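Local coordinates for protein 2-aminomuconic 6-semialdehyde dehydrogenase (Pseudomonas sp., PDB 7BZV) that catalyses the NAD+-dependent oxidation of 2-aminomuconic 6-semialdehyde to 2-aminomuconate in the meta-cleavage pathway of 2-aminophenol breakdown, working as a tetramer, at residues B[55-60]-B[196-201]; B[270-275]-B[304-309]; B[278-283]-B[373-378]. All blocks are in the same frame, centred on the assembly; numbering follows the deposited sequence.

Interaction 1: B[55-60]-B[196-201]; sequences GEWGRT and VGIPPG
I198 and P199 press against the side chains of E56 and W57, joining the loop behind helix 39-52 to the turn that leaves helix 184-196. Where that helix runs out, G197, at positive phi, is the C-prime residue of a Schellman motif. A side chain at G197 would jam against the preceding carbonyl, which explains the glycine. I198 is the first residue beyond it. The CD1 methyl of this isoleucine comes obliquely to the indole of W57, 4.0 Å from CZ3 and 4.1 Å from CH2, while its side chain also touches W68 and I72 of helix 62-78. The turn belongs to a beta-alpha-beta crossover: helix 184-196 links the parallel strands 173-177 and 203-205 of what is, by family, the cofactor-binding domain. P199 then makes the largest share of the contact. Its CD approaches W57 CE3 at 3.9 Å, and CG, the outer corner of the ring, lies 3.9 Å from CD of E56. The extended E56 chain, with CG anti to the backbone N (chi1 -176°), crosses the proline at about a right angle, and all its side-chain atoms from CB to the carboxylate lie near CG of P199, CD the nearest. W57, whose flat indole meets both I198 and P199, suits a buried place because N172 O accepts from its NE1.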
loop_
_atom_site.group_PDB
_atom_site.type_symbol
_atom_site.label_atom_id
_atom_site.label_comp_id
_atom_site.label_asym_id
_atom_site.label_seq_id
_atom_site.Cartn_x
_atom_site.Cartn_y
_atom_site.Cartn_z
ATOM N N GLY B 55 -14.398 -27.228 11.623
ATOM C CA GLY B 55 -15.790 -27.133 11.238
ATOM C C GLY B 55 -16.146 -25.856 10.501
ATOM O O GLY B 55 -15.325 -25.307 9.761
ATOM N N GLU B 56 -17.378 -25.393 10.734
ATOM C CA GLU B 56 -17.948 -24.228 10.067
ATOM C C GLU B 56 -17.009 -23.024 10.094
ATOM O O GLU B 56 -16.804 -22.373 9.069
ATOM C CB GLU B 56 -19.275 -23.862 10.739
ATOM C CG GLU B 56 -20.019 -22.708 10.059
ATOM C CD GLU B 56 -21.374 -22.388 10.694
ATOM O OE1 GLU B 56 -21.925 -23.243 11.384
ATOM O OE2 GLU B 56 -21.905 -21.273 10.493
ATOM N N TRP B 57 -16.447 -22.696 11.262
ATOM C CA TRP B 57 -15.603 -21.501 11.365
ATOM C C TRP B 57 -14.397 -21.598 10.432
ATOM O O TRP B 57 -13.996 -20.606 9.808
ATOM C CB TRP B 57 -15.151 -21.301 12.813
ATOM C CG TRP B 57 -14.577 -19.900 13.081
ATOM C CD1 TRP B 57 -13.297 -19.594 13.425
ATOM C CD2 TRP B 57 -15.280 -18.653 13.021
ATOM N NE1 TRP B 57 -13.149 -18.242 13.555
ATOM C CE2 TRP B 57 -14.361 -17.643 13.344
ATOM C CE3 TRP B 57 -16.606 -18.299 12.752
ATOM C CZ2 TRP B 57 -14.718 -16.295 13.401
ATOM C CZ3 TRP B 57 -16.963 -16.964 12.811
ATOM C CH2 TRP B 57 -16.026 -15.978 13.132
ATOM N N GLY B 58 -13.820 -22.797 10.318
ATOM C CA GLY B 58 -12.666 -23.016 9.474
ATOM C C GLY B 58 -12.976 -22.888 8.013
ATOM O O GLY B 58 -12.061 -22.738 7.204
ATOM N N ARG B 59 -14.249 -22.931 7.657
ATOM C CA ARG B 59 -14.655 -22.770 6.279
ATOM C C ARG B 59 -15.220 -21.385 5.987
ATOM O O ARG B 59 -15.678 -21.163 4.870
ATOM C CB ARG B 59 -15.704 -23.834 5.906
ATOM C CG ARG B 59 -15.193 -25.269 5.970
ATOM C CD ARG B 59 -16.255 -26.286 5.561
ATOM N NE ARG B 59 -17.545 -26.120 6.242
ATOM C CZ ARG B 59 -17.918 -26.814 7.316
ATOM N NH1 ARG B 59 -17.096 -27.719 7.844
ATOM N NH2 ARG B 59 -19.118 -26.614 7.863
ATOM N N THR B 60 -15.236 -20.459 6.951
ATOM C CA THR B 60 -15.774 -19.128 6.668
ATOM C C THR B 60 -14.903 -18.394 5.660
ATOM O O THR B 60 -13.677 -18.506 5.669
ATOM C CB THR B 60 -15.863 -18.262 7.924
ATOM O OG1 THR B 60 -14.566 -18.165 8.518
ATOM C CG2 THR B 60 -16.885 -18.857 8.907
ATOM N N VAL B 196 -25.676 -14.472 18.644
ATOM C CA VAL B 196 -25.646 -14.262 17.200
ATOM C C VAL B 196 -25.347 -15.545 16.449
ATOM O O VAL B 196 -25.472 -15.581 15.220
ATOM C CB VAL B 196 -24.627 -13.188 16.780
ATOM C CG1 VAL B 196 -24.945 -11.871 17.448
ATOM C CG2 VAL B 196 -23.217 -13.619 17.118
ATOM N N GLY B 197 -24.906 -16.579 17.143
ATOM C CA GLY B 197 -24.693 -17.866 16.530
ATOM C C GLY B 197 -23.266 -18.192 16.166
ATOM O O GLY B 197 -23.053 -19.068 15.323
ATOM N N ILE B 198 -22.285 -17.529 16.768
ATOM C CA ILE B 198 -20.891 -17.899 16.548
ATOM C C ILE B 198 -20.748 -19.394 16.834
ATOM O O ILE B 198 -21.210 -19.871 17.873
ATOM C CB ILE B 198 -19.956 -17.054 17.428
ATOM C CG1 ILE B 198 -19.960 -15.591 16.956
ATOM C CG2 ILE B 198 -18.561 -17.656 17.455
ATOM C CD1 ILE B 198 -19.228 -15.351 15.638
ATOM N N PRO B 199 -20.110 -20.172 15.962
ATOM C CA PRO B 199 -20.046 -21.606 16.188
ATOM C C PRO B 199 -19.384 -21.940 17.540
ATOM O O PRO B 199 -18.474 -21.219 17.972
ATOM C CB PRO B 199 -19.211 -22.116 15.013
ATOM C CG PRO B 199 -19.545 -21.161 13.925
ATOM C CD PRO B 199 -19.642 -19.816 14.608
ATOM N N PRO B 200 -19.844 -22.992 18.187
ATOM C CA PRO B 200 -19.219 -23.355 19.477
ATOM C C PRO B 200 -17.752 -23.709 19.285
ATOM O O PRO B 200 -17.349 -24.259 18.255
ATOM C CB PRO B 200 -20.051 -24.558 19.959
ATOM C CG PRO B 200 -20.739 -25.092 18.733
ATOM C CD PRO B 200 -20.955 -23.888 17.826
ATOM N N GLY B 201 -16.948 -23.355 20.279
ATOM C CA GLY B 201 -15.517 -23.512 20.224
ATOM C C GLY B 201 -14.780 -22.314 19.659
ATOM O O GLY B 201 -13.570 -22.185 19.889
#

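Interaction 2: B[270-275]-B[304-309]; sequences KMLDGM and CVALAE
L272 of helix 268-280 reaches across to A306 and L307 of helix 297-312, and its side chain takes part in both meetings of this contact. Its CB already heads for the other helix, at the point where the two backbones run nearest, 7.1 Å between the CA atoms of L272 and L307. CG stands anti to the carbonyl carbon, beside the backbone N (chi1 -82°), and from this branch point the two methyls part. CD1 prolongs the chain, anti to CA (chi2 -177°), and touches CB of A306 at 3.8 Å. An alanine suits that spot: its single methyl lets a leucine tip come close to the helix surface, and the same methyl also meets F268. The second methyl, CD2, turns to L307 and lies 4.2 Å from its CD1, a looser meeting of two branched ends. The side chain of L307 turns back to helix 268-280, where it also packs on M276 and L279. Leucines suit both positions, since both are buried and each must offer two methyls to different neighbours.

At one flank D273 OD1 makes a salt bridge with NH1 of R310, whose side chain also touches L272, so the two helices are tied by charge as well as by packing. On the flank facing the sheet, M271 and M275 lie on I262 of strand 258-262 and W422 of strand 418-422. Two helices packed side by side over one face of a largely parallel sheet, joined through strand 290-296, are characteristic of the alpha/beta catalytic domain of aldehyde dehydrogenases.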
loop_
_atom_site.group_PDB
_atom_site.type_symbol
_atom_site.label_atom_id
_atom_site.label_comp_id
_atom_site.label_asym_id
_atom_site.label_seq_id
_atom_site.Cartn_x
_atom_site.Cartn_y
_atom_site.Cartn_z
ATOM N N LYS B 270 -7.047 24.735 26.189
ATOM C CA LYS B 270 -7.219 23.386 25.633
ATOM C C LYS B 270 -6.290 22.392 26.321
ATOM O O LYS B 270 -6.652 21.221 26.538
ATOM C CB LYS B 270 -6.964 23.376 24.128
ATOM C CG LYS B 270 -7.967 24.149 23.309
ATOM C CD LYS B 270 -7.604 23.969 21.802
ATOM C CE LYS B 270 -8.514 24.765 20.896
ATOM N NZ LYS B 270 -9.891 24.348 21.165
ATOM N N MET B 271 -5.074 22.838 26.621
ATOM C CA MET B 271 -4.088 22.002 27.287
ATOM C C MET B 271 -4.576 21.585 28.657
ATOM O O MET B 271 -4.494 20.404 29.015
ATOM C CB MET B 271 -2.753 22.752 27.366
ATOM C CG MET B 271 -1.681 22.079 28.205
ATOM S SD MET B 271 -1.790 22.304 29.984
ATOM C CE MET B 271 -1.636 24.075 30.128
ATOM N N LEU B 272 -5.148 22.514 29.414
ATOM C CA LEU B 272 -5.622 22.136 30.736
ATOM C C LEU B 272 -6.732 21.099 30.639
ATOM O O LEU B 272 -6.788 20.143 31.448
ATOM C CB LEU B 272 -6.123 23.360 31.506
ATOM C CG LEU B 272 -5.168 24.274 32.239
ATOM C CD1 LEU B 272 -6.067 25.314 32.942
ATOM C CD2 LEU B 272 -4.334 23.510 33.219
ATOM N N ASP B 273 -7.674 21.310 29.708
ATOM C CA ASP B 273 -8.735 20.327 29.509
ATOM C C ASP B 273 -8.154 18.955 29.191
ATOM O O ASP B 273 -8.607 17.923 29.707
ATOM C CB ASP B 273 -9.649 20.730 28.350
ATOM C CG ASP B 273 -10.600 21.837 28.708
ATOM O OD1 ASP B 273 -10.739 22.173 29.888
ATOM O OD2 ASP B 273 -11.208 22.377 27.777
ATOM N N GLY B 274 -7.191 18.931 28.267
ATOM C CA GLY B 274 -6.588 17.677 27.842
ATOM C C GLY B 274 -5.741 17.025 28.915
ATOM O O GLY B 274 -5.797 15.811 29.102
ATOM N N MET B 275 -4.971 17.819 29.645
ATOM C CA MET B 275 -4.123 17.276 30.701
ATOM C C MET B 275 -4.932 16.761 31.885
ATOM O O MET B 275 -4.536 15.765 32.503
ATOM C CB MET B 275 -3.119 18.325 31.147
ATOM C CG MET B 275 -1.962 18.545 30.128
ATOM S SD MET B 275 -1.104 17.026 29.703
ATOM C CE MET B 275 -0.548 16.452 31.301
ATOM N N CYS B 304 0.749 25.242 37.557
ATOM C CA CYS B 304 0.493 24.638 38.859
ATOM C C CYS B 304 -0.707 25.279 39.545
ATOM O O CYS B 304 -1.509 24.586 40.172
ATOM C CB CYS B 304 1.720 24.751 39.756
ATOM S SG CYS B 304 3.076 23.701 39.186
ATOM N N VAL B 305 -0.836 26.592 39.448
ATOM C CA VAL B 305 -1.959 27.271 40.098
ATOM C C VAL B 305 -3.269 26.852 39.451
ATOM O O VAL B 305 -4.242 26.487 40.128
ATOM C CB VAL B 305 -1.762 28.798 40.039
ATOM C CG1 VAL B 305 -3.037 29.543 40.469
ATOM C CG2 VAL B 305 -0.524 29.228 40.861
ATOM N N ALA B 306 -3.321 26.913 38.128
ATOM C CA ALA B 306 -4.572 26.599 37.443
ATOM C C ALA B 306 -4.912 25.129 37.598
ATOM O O ALA B 306 -6.068 24.769 37.836
ATOM C CB ALA B 306 -4.490 26.972 35.960
ATOM N N LEU B 307 -3.915 24.255 37.487
ATOM C CA LEU B 307 -4.196 22.825 37.621
ATOM C C LEU B 307 -4.703 22.482 39.015
ATOM O O LEU B 307 -5.614 21.658 39.161
ATOM C CB LEU B 307 -2.958 21.985 37.311
ATOM C CG LEU B 307 -3.190 20.479 37.161
ATOM C CD1 LEU B 307 -3.848 20.276 35.832
ATOM C CD2 LEU B 307 -1.892 19.707 37.227
ATOM N N ALA B 308 -4.144 23.100 40.052
ATOM C CA ALA B 308 -4.650 22.841 41.399
ATOM C C ALA B 308 -6.117 23.251 41.547
ATOM O O ALA B 308 -6.898 22.555 42.210
ATOM C CB ALA B 308 -3.785 23.563 42.433
ATOM N N GLU B 309 -6.516 24.384 40.965
ATOM C CA GLU B 309 -7.933 24.743 41.011
ATOM C C GLU B 309 -8.779 23.758 40.207
ATOM O O GLU B 309 -9.839 23.320 40.671
ATOM C CB GLU B 309 -8.132 26.156 40.497
ATOM C CG GLU B 309 -7.463 27.239 41.296
ATOM C CD GLU B 309 -7.793 27.225 42.796
ATOM O OE1 GLU B 309 -8.894 26.841 43.200
ATOM O OE2 GLU B 309 -6.924 27.613 43.577
#

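Interaction 3: B[278-283]-B[373-378]; sequences ALFLNS and PTVIAG
T374 OG1 is gripped twice, giving its proton to E372 O and accepting from G356 N, while the backbone of the same threonine passes the rim of the F280 ring, its N obliquely placed 3.8 Å from CE1. These bonds suit a threonine whose CB points away from helix 268-280. The contact brings the last turn of that helix onto P373 and strand 374-377 in the seven-stranded mixed sheet of the aldehyde dehydrogenase fold. F280 does this through a sandwich. P373 CB lies over one face in a CH-pi contact, 3.9 Å from the ring centroid and 17° off its normal, and CB of L279 covers the opposite face. With CG anti to the carbonyl carbon (chi1 -54°), the ring leaves the helix toward the strand, with T374 O at its edge, in the ring plane. F280, P373 and V375 all touch I311 of helix 297-312. An aromatic suits this place because it offers two flat faces and a rim at once; an alanine here would probably open a gap between P373 and L279 and deprive I311 of part of its packing. CG2 of V375 lies at the ring's edge, near its plane, 4.1 Å from CZ of F280.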
loop_
_atom_site.group_PDB
_atom_site.type_symbol
_atom_site.label_atom_id
_atom_site.label_comp_id
_atom_site.label_asym_id
_atom_site.label_seq_id
_atom_site.Cartn_x
_atom_site.Cartn_y
_atom_site.Cartn_z
ATOM N N ALA B 278 -5.530 13.324 30.661
ATOM C CA ALA B 278 -4.289 12.548 30.611
ATOM C C ALA B 278 -3.814 12.163 31.999
ATOM O O ALA B 278 -3.114 11.154 32.156
ATOM C CB ALA B 278 -3.172 13.336 29.913
ATOM N N LEU B 279 -4.136 12.974 33.001
ATOM C CA LEU B 279 -3.742 12.682 34.370
ATOM C C LEU B 279 -4.764 11.823 35.116
ATOM O O LEU B 279 -4.362 10.919 35.849
ATOM C CB LEU B 279 -3.510 13.979 35.179
ATOM C CG LEU B 279 -2.388 14.907 34.691
ATOM C CD1 LEU B 279 -2.398 16.250 35.406
ATOM C CD2 LEU B 279 -1.026 14.258 34.820
ATOM N N PHE B 280 -6.079 12.075 34.971
ATOM C CA PHE B 280 -7.052 11.565 35.939
ATOM C C PHE B 280 -8.195 10.781 35.307
ATOM O O PHE B 280 -9.010 10.206 36.030
ATOM C CB PHE B 280 -7.610 12.736 36.798
ATOM C CG PHE B 280 -6.542 13.560 37.459
ATOM C CD1 PHE B 280 -5.590 12.951 38.252
ATOM C CD2 PHE B 280 -6.477 14.942 37.269
ATOM C CE1 PHE B 280 -4.580 13.690 38.845
ATOM C CE2 PHE B 280 -5.457 15.686 37.846
ATOM C CZ PHE B 280 -4.516 15.059 38.646
ATOM N N LEU B 281 -8.267 10.699 33.983
ATOM C CA LEU B 281 -9.276 9.835 33.387
ATOM C C LEU B 281 -9.120 8.405 33.905
ATOM O O LEU B 281 -8.006 7.898 34.043
ATOM C CB LEU B 281 -9.160 9.861 31.855
ATOM C CG LEU B 281 -10.258 9.085 31.148
ATOM C CD1 LEU B 281 -11.607 9.791 31.353
ATOM C CD2 LEU B 281 -9.982 8.923 29.628
ATOM N N ASN B 282 -10.240 7.754 34.229
ATOM C CA ASN B 282 -10.186 6.382 34.759
ATOM C C ASN B 282 -9.348 6.338 36.038
ATOM O O ASN B 282 -8.690 5.330 36.349
ATOM C CB ASN B 282 -9.636 5.416 33.689
ATOM C CG ASN B 282 -10.119 3.980 33.865
ATOM O OD1 ASN B 282 -11.255 3.753 34.246
ATOM N ND2 ASN B 282 -9.283 3.017 33.500
ATOM N N SER B 283 -9.364 7.439 36.782
ATOM C CA SER B 283 -8.568 7.584 38.007
ATOM C C SER B 283 -7.097 7.309 37.746
ATOM O O SER B 283 -6.389 6.758 38.591
ATOM C CB SER B 283 -9.114 6.693 39.120
ATOM O OG SER B 283 -10.466 7.062 39.365
ATOM N N PRO B 373 -7.229 12.613 43.518
ATOM C CA PRO B 373 -6.340 13.059 42.435
ATOM C C PRO B 373 -5.206 13.898 43.008
ATOM O O PRO B 373 -5.428 14.810 43.809
ATOM C CB PRO B 373 -7.267 13.871 41.526
ATOM C CG PRO B 373 -8.433 14.301 42.429
ATOM C CD PRO B 373 -8.582 13.194 43.421
ATOM N N THR B 374 -3.975 13.584 42.606
ATOM C CA THR B 374 -2.796 14.030 43.340
ATOM C C THR B 374 -1.766 14.582 42.363
ATOM O O THR B 374 -1.573 14.049 41.262
ATOM C CB THR B 374 -2.241 12.871 44.185
ATOM O OG1 THR B 374 -3.250 12.457 45.118
ATOM C CG2 THR B 374 -0.979 13.236 44.968
ATOM N N VAL B 375 -1.104 15.656 42.770
ATOM C CA VAL B 375 0.001 16.211 41.997
ATOM C C VAL B 375 1.149 16.467 42.956
ATOM O O VAL B 375 0.957 17.134 43.978
ATOM C CB VAL B 375 -0.385 17.516 41.278
ATOM C CG1 VAL B 375 0.858 18.156 40.740
ATOM C CG2 VAL B 375 -1.370 17.249 40.189
ATOM N N ILE B 376 2.351 15.995 42.611
ATOM C CA ILE B 376 3.531 16.281 43.413
ATOM C C ILE B 376 4.549 17.057 42.591
ATOM O O ILE B 376 4.488 17.107 41.358
ATOM C CB ILE B 376 4.185 15.007 43.999
ATOM C CG1 ILE B 376 4.504 14.005 42.878
ATOM C CG2 ILE B 376 3.277 14.361 45.040
ATOM C CD1 ILE B 376 5.324 12.779 43.323
ATOM N N ALA B 377 5.506 17.654 43.302
ATOM C CA ALA B 377 6.541 18.485 42.709
ATOM C C ALA B 377 7.765 18.470 43.612
ATOM O O ALA B 377 7.720 18.011 44.756
ATOM C CB ALA B 377 6.040 19.919 42.504
ATOM N N GLY B 378 8.854 19.005 43.099
ATOM C CA GLY B 378 10.035 19.226 43.898
ATOM C C GLY B 378 11.103 18.160 43.790
ATOM O O GLY B 378 12.164 18.314 44.402
#

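Overall arrangement
Interactions 2 and 3 form one continuous core, with centres about 11 Å apart. Both use helix 268-280, and L307 joins them: its CD2 lies 3.9 Å from V375 CG2 and 3.9 Å from L279 CD1. Their segments alternate along the chain, so helix 297-312 and then strand 374-377, itself part of the seven-stranded sheet, pack against the same helix. Interaction 1 is complete before either begins and lies across the chain's centre, about 50 Å from interaction 2 and 46 Å from interaction 3 between centres. By family, it belongs to the cofactor-binding side and the other two to the catalytic domain; its nearest atoms stay about 36 Å and 27 Å from theirs, without direct touch.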